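Local coordinates for putative glycosyltransferase (GalT1) (Streptococcus parasanguinis FW213, PDB 5HEA), which probably transfers sugar residues from nucleotide-activated donors, this chain being the C-terminal part of a longer protein and containing a GT-A-type family 2 glycosyltransferase domain, at residues 19-23 and 91-96; 26-32 and 97-103. All blocks are in the same frame, centred on the assembly; numbering follows the deposited sequence.

Both contacts show how one helix, 20-28, together with the loop after it, can be held to successive parts of the chain from Val91 to Glu103 in a GT-A fold. Interaction 1 joins its first turn to the loop after strand 87-90; interaction 2 joins its last turn and the following loop to the start of helix 101-110. They touch where Phe96 meets Ser26 and Val91 meets Leu27. Each mixes buried and more exposed residues. In interaction 1 an arginine over a phenylalanine, a cysteine among carbonyl oxygens and a bridging water make up the contact, beside an acidic loop. Interaction 2, farther along the chain, relies on straight hydrogen bonds, chiefly those made by one buried glutamine.

Interaction 1 of 2, residues 19-23 and 91-96; sequences YLKRC and VDSDDF
Two torsions set Arg22 against Phe96: the arginine, extended through CB and CG, bends about its CG-CD bond (chi3 60°), and the phenylalanine keeps CG between its own backbone N and carbonyl carbon (chi1 57°). Phe96 CE1 therefore lies over the centre of one guanidinium face, with the planes inclined by 39°, while Arg22 CD makes a CH-pi contact 4.1 Å from the Phe96 ring centroid. Arg22 NH2 reaches Asp94 O in a weak bond of 3.1 Å; its salt bridge is with Glu126. Arg22 NE donates to a water, 2.9 Å away and in the guanidinium plane. That water donates to Tyr19 O, at 2.8 Å, and to Asp95 O, tying Tyr19 and Arg22 to the type I turn of Asp92 to Asp95.

Deeper in, Cys23 CB approaches Asp95 O at 3.2 Å and also meets Ser93 O, while Cys23 SG packs on Val91 CG1 at 3.8 Å. Leu20 CD1 touches Ser93 CB, whose hydroxyl is bonded to Pro12 O. Asp94 OD1 meets Tyr19 CD2, carboxylate and ring almost perpendicular; OD2 makes a salt bridge with Arg218.

Asp92-Ser93-Asp94 has the pattern of the DXD motif, which in GT-A enzymes commonly serves metal and donor binding; no metal belongs to this contact. The loop is gripped mostly through its carbonyl oxygens, while the Asp95 carboxylate pairs with Tyr213 and Ser216.

Interaction 2 of 2, residues 26-32 and 97-103; sequences SLLRQTY and VEEFYLE
In this GT-A fold, Gln30 meets a type I turn, Glu98 to Tyr101, that leads into helix 101-110, with Phe100 at its N-cap position. From the glutamine CB, CG lies anti to the carbonyl carbon (chi1 -77°), and a bend at chi2 (-53°) folds the chain back toward the turn. CG rests 4.1 Å from Leu102 CD2. CD lies 3.5 Å from Glu99 O. OE1 accepts a nearly straight bond (170°) from Leu102 N at 2.9 Å, at the first turn of the helix, and another from a water. NE2 spends both hydrogens in the amide plane, on Glu98 O at 2.9 Å across the contact and on Ser26 O at 3.1 Å within its own segment, which fixes the rotation of the amide. Glu98 O takes Tyr101 N as well, from the opposite face of its plane.

Around this grip, Leu27 CD2 packs on Val97 CG2, and Tyr32 CB on Leu102 CB. Val97 N donates to Ser26 OG, which is also bonded to Cys23 O. One residue past the glutamine, Thr31 N gives its hydrogen to Glu99 O at 2.8 Å, and the water on Gln30 OE1 accepts from both Tyr32 N and Glu103 N.

Interaction 1 of 2, residues 19-23 and 91-96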
ATOM      1  N   TYR A  19     -16.642  27.737 -13.488  1.00 26.52           N
ATOM      2  CA  TYR A  19     -17.436  28.578 -12.591  1.00 28.44           C
ATOM      3  C   TYR A  19     -16.649  29.646 -11.840  1.00 29.63           C
ATOM      4  O   TYR A  19     -17.234  30.563 -11.259  1.00 27.36           O
ATOM      5  CB  TYR A  19     -18.155  27.689 -11.586  1.00 25.67           C
ATOM      6  CG  TYR A  19     -18.932  26.584 -12.255  1.00 35.73           C
ATOM      7  CD1 TYR A  19     -20.029  26.869 -13.060  1.00 36.17           C
ATOM      8  CD2 TYR A  19     -18.564  25.254 -12.089  1.00 38.85           C
ATOM      9  CE1 TYR A  19     -20.745  25.859 -13.678  1.00 42.01           C
ATOM     10  CE2 TYR A  19     -19.271  24.242 -12.700  1.00 47.04           C
ATOM     11  CZ  TYR A  19     -20.360  24.546 -13.488  1.00 49.45           C
ATOM     12  OH  TYR A  19     -21.058  23.526 -14.089  1.00 58.48           O
ATOM     13  N   LEU A  20     -15.329  29.532 -11.861  1.00 28.58           N
ATOM     14  CA  LEU A  20     -14.483  30.378 -11.022  1.00 31.43           C
ATOM     15  C   LEU A  20     -14.553  31.868 -11.376  1.00 29.70           C
ATOM     16  O   LEU A  20     -14.595  32.728 -10.482  1.00 26.57           O
ATOM     17  CB  LEU A  20     -13.037  29.869 -11.052  1.00 27.50           C
ATOM     18  CG  LEU A  20     -12.036  30.517 -10.095  1.00 28.69           C
ATOM     19  CD1 LEU A  20     -12.483  30.411  -8.643  1.00 26.79           C
ATOM     20  CD2 LEU A  20     -10.667  29.859 -10.273  1.00 30.30           C
ATOM     21  N   LYS A  21     -14.567  32.191 -12.668  1.00 29.96           N
ATOM     22  CA  LYS A  21     -14.588  33.598 -13.084  1.00 26.49           C
ATOM     23  C   LYS A  21     -15.880  34.292 -12.632  1.00 27.88           C
ATOM     24  O   LYS A  21     -15.859  35.430 -12.166  1.00 25.24           O
ATOM     25  CB  LYS A  21     -14.410  33.747 -14.615  1.00 34.43           C
ATOM     26  CG  LYS A  21     -13.051  33.288 -15.168  1.00 47.45           C
ATOM     27  CD  LYS A  21     -12.804  33.779 -16.611  1.00 52.14           C
ATOM     28  CE  LYS A  21     -13.282  32.782 -17.671  1.00 60.22           C
ATOM     29  NZ  LYS A  21     -13.190  33.336 -19.074  1.00 67.63           N
ATOM     30  N   ARG A  22     -17.006  33.603 -12.777  1.00 29.93           N
ATOM     31  CA  ARG A  22     -18.277  34.135 -12.302  1.00 31.94           C
ATOM     32  C   ARG A  22     -18.223  34.411 -10.791  1.00 29.76           C
ATOM     33  O   ARG A  22     -18.645  35.478 -10.332  1.00 22.71           O
ATOM     34  CB  ARG A  22     -19.422  33.178 -12.639  1.00 32.42           C
ATOM     35  CG  ARG A  22     -20.796  33.718 -12.273  1.00 30.97           C
ATOM     36  CD  ARG A  22     -21.864  32.689 -12.576  1.00 31.03           C
ATOM     37  NE  ARG A  22     -21.653  31.460 -11.812  1.00 33.66           N
ATOM     38  CZ  ARG A  22     -22.285  30.319 -12.052  1.00 27.52           C
ATOM     39  NH1 ARG A  22     -23.167  30.239 -13.043  1.00 33.53           N
ATOM     40  NH2 ARG A  22     -22.044  29.259 -11.305  1.00 24.47           N
ATOM     41  N   CYS A  23     -17.671  33.471 -10.031  1.00 24.74           N
ATOM     42  CA  CYS A  23     -17.531  33.661  -8.586  1.00 24.32           C
ATOM     43  C   CYS A  23     -16.694  34.899  -8.275  1.00 26.13           C
ATOM     44  O   CYS A  23     -17.142  35.810  -7.575  1.00 29.99           O
ATOM     45  CB  CYS A  23     -16.907  32.425  -7.936  1.00 25.11           C
ATOM     46  SG  CYS A  23     -16.595  32.628  -6.152  1.00 26.72           S
ATOM     47  N   VAL A  91     -16.864  31.460   0.813  1.00 21.88           N
ATOM     48  CA  VAL A  91     -17.627  31.462  -0.436  1.00 20.63           C
ATOM     49  C   VAL A  91     -17.145  30.267  -1.261  1.00 27.44           C
ATOM     50  O   VAL A  91     -15.942  30.083  -1.440  1.00 25.76           O
ATOM     51  CB  VAL A  91     -17.412  32.763  -1.252  1.00 23.21           C
ATOM     52  CG1 VAL A  91     -18.054  32.646  -2.639  1.00 22.28           C
ATOM     53  CG2 VAL A  91     -17.987  33.959  -0.523  1.00 25.76           C
ATOM     54  N   ASP A  92     -18.064  29.433  -1.731  1.00 21.44           N
ATOM     55  CA  ASP A  92     -17.689  28.319  -2.600  1.00 22.44           C
ATOM     56  C   ASP A  92     -17.486  28.815  -4.025  1.00 24.05           C
ATOM     57  O   ASP A  92     -18.229  29.658  -4.501  1.00 22.96           O
ATOM     58  CB  ASP A  92     -18.731  27.208  -2.564  1.00 26.48           C
ATOM     59  CG  ASP A  92     -18.688  26.425  -1.264  1.00 47.15           C
ATOM     60  OD1 ASP A  92     -17.651  26.498  -0.546  1.00 47.98           O
ATOM     61  OD2 ASP A  92     -19.685  25.737  -0.960  1.00 51.11           O
ATOM     62  N   SER A  93     -16.477  28.280  -4.701  1.00 19.13           N
ATOM     63  CA  SER A  93     -16.070  28.846  -5.984  1.00 26.45           C
ATOM     64  C   SER A  93     -17.019  28.464  -7.133  1.00 30.20           C
ATOM     65  O   SER A  93     -16.890  28.990  -8.238  1.00 32.25           O
ATOM     66  CB  SER A  93     -14.608  28.485  -6.278  1.00 25.27           C
ATOM     67  OG  SER A  93     -14.347  27.131  -5.971  1.00 28.33           O
ATOM     68  N   ASP A  94     -17.969  27.565  -6.847  1.00 29.10           N
ATOM     69  CA  ASP A  94     -19.077  27.204  -7.749  1.00 28.06           C
ATOM     70  C   ASP A  94     -20.214  28.221  -7.749  1.00 27.86           C
ATOM     71  O   ASP A  94     -21.101  28.177  -8.610  1.00 26.04           O
ATOM     72  CB  ASP A  94     -19.731  25.913  -7.262  1.00 40.37           C
ATOM     73  CG  ASP A  94     -18.917  24.702  -7.558  1.00 54.47           C
ATOM     74  OD1 ASP A  94     -18.188  24.721  -8.566  1.00 67.66           O
ATOM     75  OD2 ASP A  94     -19.014  23.725  -6.792  1.00 55.13           O
ATOM     76  N   ASP A  95     -20.208  29.103  -6.758  1.00 26.00           N
ATOM     77  CA  ASP A  95     -21.346  29.975  -6.465  1.00 23.16           C
ATOM     78  C   ASP A  95     -21.060  31.438  -6.776  1.00 22.19           C
ATOM     79  O   ASP A  95     -19.969  31.770  -7.231  1.00 25.77           O
ATOM     80  CB  ASP A  95     -21.728  29.822  -4.988  1.00 22.60           C
ATOM     81  CG  ASP A  95     -22.102  28.390  -4.629  1.00 28.49           C
ATOM     82  OD1 ASP A  95     -22.629  27.677  -5.518  1.00 28.53           O
ATOM     83  OD2 ASP A  95     -21.879  27.977  -3.462  1.00 29.76           O
ATOM     84  N   PHE A  96     -22.046  32.309  -6.548  1.00 19.15           N
ATOM     85  CA  PHE A  96     -21.859  33.747  -6.738  1.00 21.19           C
ATOM     86  C   PHE A  96     -22.833  34.543  -5.879  1.00 27.32           C
ATOM     87  O   PHE A  96     -23.782  33.988  -5.324  1.00 27.84           O
ATOM     88  CB  PHE A  96     -21.961  34.146  -8.220  1.00 20.20           C
ATOM     89  CG  PHE A  96     -23.256  33.744  -8.870  1.00 27.06           C
ATOM     90  CD1 PHE A  96     -23.456  32.437  -9.294  1.00 25.58           C
ATOM     91  CD2 PHE A  96     -24.272  34.675  -9.061  1.00 29.89           C
ATOM     92  CE1 PHE A  96     -24.641  32.059  -9.890  1.00 24.65           C
ATOM     93  CE2 PHE A  96     -25.472  34.311  -9.671  1.00 27.37           C
ATOM     94  CZ  PHE A  96     -25.660  33.002 -10.087  1.00 27.15           C
TER
HETATM   95  O   HOH W   1     -19.669  30.797  -9.815  1.00 26.95           O

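Interaction 2 of 2, residues 26-32 and 97-103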
ATOM      1  N   SER A  26     -18.154  38.349  -9.162  1.00 28.82           N
ATOM      2  CA  SER A  26     -19.188  38.775  -8.206  1.00 31.44           C
ATOM      3  C   SER A  26     -18.601  39.282  -6.877  1.00 31.75           C
ATOM      4  O   SER A  26     -19.176  40.168  -6.244  1.00 26.12           O
ATOM      5  CB  SER A  26     -20.227  37.671  -7.971  1.00 27.09           C
ATOM      6  OG  SER A  26     -19.735  36.677  -7.094  1.00 21.06           O
ATOM      7  N   LEU A  27     -17.447  38.754  -6.473  1.00 28.50           N
ATOM      8  CA  LEU A  27     -16.787  39.207  -5.243  1.00 22.55           C
ATOM      9  C   LEU A  27     -16.067  40.548  -5.378  1.00 26.89           C
ATOM     10  O   LEU A  27     -16.145  41.400  -4.491  1.00 28.83           O
ATOM     11  CB  LEU A  27     -15.784  38.157  -4.735  1.00 19.52           C
ATOM     12  CG  LEU A  27     -16.355  36.817  -4.276  1.00 24.49           C
ATOM     13  CD1 LEU A  27     -15.225  35.845  -3.879  1.00 26.33           C
ATOM     14  CD2 LEU A  27     -17.286  37.040  -3.115  1.00 22.90           C
ATOM     15  N   LEU A  28     -15.337  40.727  -6.471  1.00 29.61           N
ATOM     16  CA  LEU A  28     -14.651  41.993  -6.708  1.00 33.31           C
ATOM     17  C   LEU A  28     -15.622  43.171  -6.869  1.00 34.54           C
ATOM     18  O   LEU A  28     -15.246  44.317  -6.633  1.00 32.22           O
ATOM     19  CB  LEU A  28     -13.730  41.878  -7.918  1.00 33.78           C
ATOM     20  CG  LEU A  28     -12.555  40.916  -7.722  1.00 39.84           C
ATOM     21  CD1 LEU A  28     -11.658  40.886  -8.962  1.00 39.69           C
ATOM     22  CD2 LEU A  28     -11.756  41.302  -6.481  1.00 41.06           C
ATOM     23  N   ARG A  29     -16.867  42.885  -7.250  1.00 32.27           N
ATOM     24  CA  ARG A  29     -17.907  43.912  -7.333  1.00 30.30           C
ATOM     25  C   ARG A  29     -18.597  44.225  -6.002  1.00 35.55           C
ATOM     26  O   ARG A  29     -19.653  44.858  -5.998  1.00 37.36           O
ATOM     27  CB  ARG A  29     -18.989  43.504  -8.337  1.00 33.29           C
ATOM     28  CG  ARG A  29     -18.550  43.545  -9.794  1.00 48.46           C
ATOM     29  CD  ARG A  29     -19.738  43.315 -10.713  1.00 54.62           C
ATOM     30  NE  ARG A  29     -20.516  42.134 -10.333  1.00 66.09           N
ATOM     31  CZ  ARG A  29     -20.531  40.989 -11.018  1.00 66.55           C
ATOM     32  NH1 ARG A  29     -19.816  40.869 -12.132  1.00 67.79           N
ATOM     33  NH2 ARG A  29     -21.269  39.969 -10.597  1.00 61.64           N
ATOM     34  N   GLN A  30     -18.029  43.787  -4.880  1.00 35.65           N
ATOM     35  CA  GLN A  30     -18.670  44.026  -3.584  1.00 30.90           C
ATOM     36  C   GLN A  30     -18.683  45.506  -3.228  1.00 35.05           C
ATOM     37  O   GLN A  30     -17.677  46.196  -3.388  1.00 30.95           O
ATOM     38  CB  GLN A  30     -17.989  43.232  -2.465  1.00 26.93           C
ATOM     39  CG  GLN A  30     -18.350  41.771  -2.460  1.00 29.61           C
ATOM     40  CD  GLN A  30     -19.847  41.558  -2.444  1.00 32.72           C
ATOM     41  OE1 GLN A  30     -20.524  41.886  -1.461  1.00 30.25           O
ATOM     42  NE2 GLN A  30     -20.380  41.020  -3.536  1.00 26.04           N
ATOM     43  N   THR A  31     -19.823  45.980  -2.731  1.00 38.96           N
ATOM     44  CA  THR A  31     -19.945  47.353  -2.244  1.00 34.89           C
ATOM     45  C   THR A  31     -19.105  47.573  -0.986  1.00 38.27           C
ATOM     46  O   THR A  31     -18.665  48.692  -0.711  1.00 40.20           O
ATOM     47  CB  THR A  31     -21.420  47.727  -1.957  1.00 33.44           C
ATOM     48  OG1 THR A  31     -21.957  46.844  -0.971  1.00 35.44           O
ATOM     49  CG2 THR A  31     -22.251  47.601  -3.211  1.00 33.80           C
ATOM     50  N   TYR A  32     -18.900  46.507  -0.213  1.00 30.54           N
ATOM     51  CA  TYR A  32     -17.979  46.553   0.917  1.00 35.27           C
ATOM     52  C   TYR A  32     -16.576  46.314   0.382  1.00 37.73           C
ATOM     53  O   TYR A  32     -16.269  45.234  -0.123  1.00 39.80           O
ATOM     54  CB  TYR A  32     -18.336  45.490   1.956  1.00 34.69           C
ATOM     55  CG  TYR A  32     -17.608  45.648   3.279  1.00 28.74           C
ATOM     56  CD1 TYR A  32     -16.330  45.136   3.455  1.00 26.66           C
ATOM     57  CD2 TYR A  32     -18.202  46.312   4.345  1.00 36.48           C
ATOM     58  CE1 TYR A  32     -15.663  45.274   4.658  1.00 27.17           C
ATOM     59  CE2 TYR A  32     -17.544  46.458   5.553  1.00 36.10           C
ATOM     60  CZ  TYR A  32     -16.279  45.930   5.703  1.00 32.49           C
ATOM     61  OH  TYR A  32     -15.623  46.065   6.893  1.00 33.69           O
ATOM     62  N   VAL A  97     -22.581  35.840  -5.747  1.00 27.32           N
ATOM     63  CA  VAL A  97     -23.333  36.660  -4.804  1.00 29.17           C
ATOM     64  C   VAL A  97     -23.763  38.009  -5.384  1.00 26.91           C
ATOM     65  O   VAL A  97     -23.210  38.480  -6.386  1.00 27.61           O
ATOM     66  CB  VAL A  97     -22.505  36.922  -3.514  1.00 25.47           C
ATOM     67  CG1 VAL A  97     -22.178  35.616  -2.803  1.00 25.24           C
ATOM     68  CG2 VAL A  97     -21.216  37.650  -3.859  1.00 23.60           C
ATOM     69  N   GLU A  98     -24.744  38.630  -4.728  1.00 25.97           N
ATOM     70  CA  GLU A  98     -25.162  39.994  -5.043  1.00 26.70           C
ATOM     71  C   GLU A  98     -24.042  40.951  -4.686  1.00 29.36           C
ATOM     72  O   GLU A  98     -23.181  40.614  -3.884  1.00 22.61           O
ATOM     73  CB  GLU A  98     -26.402  40.374  -4.226  1.00 31.78           C
ATOM     74  CG  GLU A  98     -27.658  39.628  -4.603  1.00 40.20           C
ATOM     75  CD  GLU A  98     -28.254  40.130  -5.899  1.00 46.38           C
ATOM     76  OE1 GLU A  98     -27.808  41.191  -6.388  1.00 45.35           O
ATOM     77  OE2 GLU A  98     -29.166  39.462  -6.429  1.00 53.81           O
ATOM     78  N   GLU A  99     -24.061  42.153  -5.258  1.00 25.74           N
ATOM     79  CA  GLU A  99     -23.005  43.132  -4.999  1.00 31.92           C
ATOM     80  C   GLU A  99     -23.056  43.708  -3.584  1.00 29.51           C
ATOM     81  O   GLU A  99     -22.055  44.252  -3.099  1.00 32.93           O
ATOM     82  CB  GLU A  99     -23.055  44.267  -6.024  1.00 39.55           C
ATOM     83  CG  GLU A  99     -24.156  45.272  -5.756  1.00 50.37           C
ATOM     84  CD  GLU A  99     -24.182  46.394  -6.777  1.00 59.62           C
ATOM     85  OE1 GLU A  99     -23.706  46.168  -7.911  1.00 51.21           O
ATOM     86  OE2 GLU A  99     -24.674  47.495  -6.439  1.00 62.78           O
ATOM     87  N   PHE A 100     -24.214  43.591  -2.930  1.00 27.11           N
ATOM     88  CA  PHE A 100     -24.400  44.102  -1.565  1.00 30.24           C
ATOM     89  C   PHE A 100     -24.317  43.009  -0.495  1.00 29.28           C
ATOM     90  O   PHE A 100     -24.622  43.239   0.678  1.00 25.92           O
ATOM     91  CB  PHE A 100     -25.743  44.833  -1.454  1.00 27.55           C
ATOM     92  CG  PHE A 100     -26.908  44.043  -1.971  1.00 29.60           C
ATOM     93  CD1 PHE A 100     -27.444  42.998  -1.232  1.00 30.81           C
ATOM     94  CD2 PHE A 100     -27.477  44.350  -3.199  1.00 36.20           C
ATOM     95  CE1 PHE A 100     -28.523  42.269  -1.707  1.00 35.73           C
ATOM     96  CE2 PHE A 100     -28.558  43.618  -3.680  1.00 37.14           C
ATOM     97  CZ  PHE A 100     -29.078  42.579  -2.930  1.00 36.07           C
ATOM     98  N   TYR A 101     -23.906  41.818  -0.907  1.00 25.65           N
ATOM     99  CA  TYR A 101     -23.829  40.651  -0.021  1.00 27.77           C
ATOM    100  C   TYR A 101     -23.037  40.892   1.262  1.00 24.28           C
ATOM    101  O   TYR A 101     -23.553  40.732   2.375  1.00 26.48           O
ATOM    102  CB  TYR A 101     -23.203  39.487  -0.798  1.00 27.15           C
ATOM    103  CG  TYR A 101     -22.891  38.248   0.017  1.00 21.01           C
ATOM    104  CD1 TYR A 101     -23.907  37.404   0.441  1.00 26.01           C
ATOM    105  CD2 TYR A 101     -21.577  37.895   0.303  1.00 21.37           C
ATOM    106  CE1 TYR A 101     -23.632  36.252   1.158  1.00 26.70           C
ATOM    107  CE2 TYR A 101     -21.285  36.741   1.025  1.00 24.07           C
ATOM    108  CZ  TYR A 101     -22.324  35.929   1.444  1.00 30.62           C
ATOM    109  OH  TYR A 101     -22.071  34.790   2.152  1.00 30.48           O
ATOM    110  N   LEU A 102     -21.779  41.280   1.101  1.00 24.35           N
ATOM    111  CA  LEU A 102     -20.874  41.471   2.226  1.00 26.05           C
ATOM    112  C   LEU A 102     -21.325  42.622   3.127  1.00 25.19           C
ATOM    113  O   LEU A 102     -21.329  42.510   4.363  1.00 24.35           O
ATOM    114  CB  LEU A 102     -19.474  41.761   1.690  1.00 27.84           C
ATOM    115  CG  LEU A 102     -18.267  41.105   2.352  1.00 41.16           C
ATOM    116  CD1 LEU A 102     -18.567  39.660   2.749  1.00 36.28           C
ATOM    117  CD2 LEU A 102     -17.087  41.173   1.389  1.00 40.87           C
ATOM    118  N   GLU A 103     -21.674  43.736   2.497  1.00 23.33           N
ATOM    119  CA  GLU A 103     -22.152  44.919   3.209  1.00 27.07           C
ATOM    120  C   GLU A 103     -23.339  44.603   4.131  1.00 22.72           C
ATOM    121  O   GLU A 103     -23.354  45.002   5.296  1.00 31.24           O
ATOM    122  CB  GLU A 103     -22.524  46.020   2.204  1.00 27.44           C
ATOM    123  CG  GLU A 103     -22.935  47.336   2.850  1.00 40.21           C
ATOM    124  CD  GLU A 103     -23.422  48.366   1.839  1.00 56.33           C
ATOM    125  OE1 GLU A 103     -23.490  48.051   0.626  1.00 56.49           O
ATOM    126  OE2 GLU A 103     -23.740  49.497   2.263  1.00 59.01           O
TER
HETATM  127  O   HOH W   2     -21.570  40.774  -7.070  1.00 34.41           O
HETATM  128  O   HOH W   3     -20.877  44.341  -0.202  1.00 26.86           O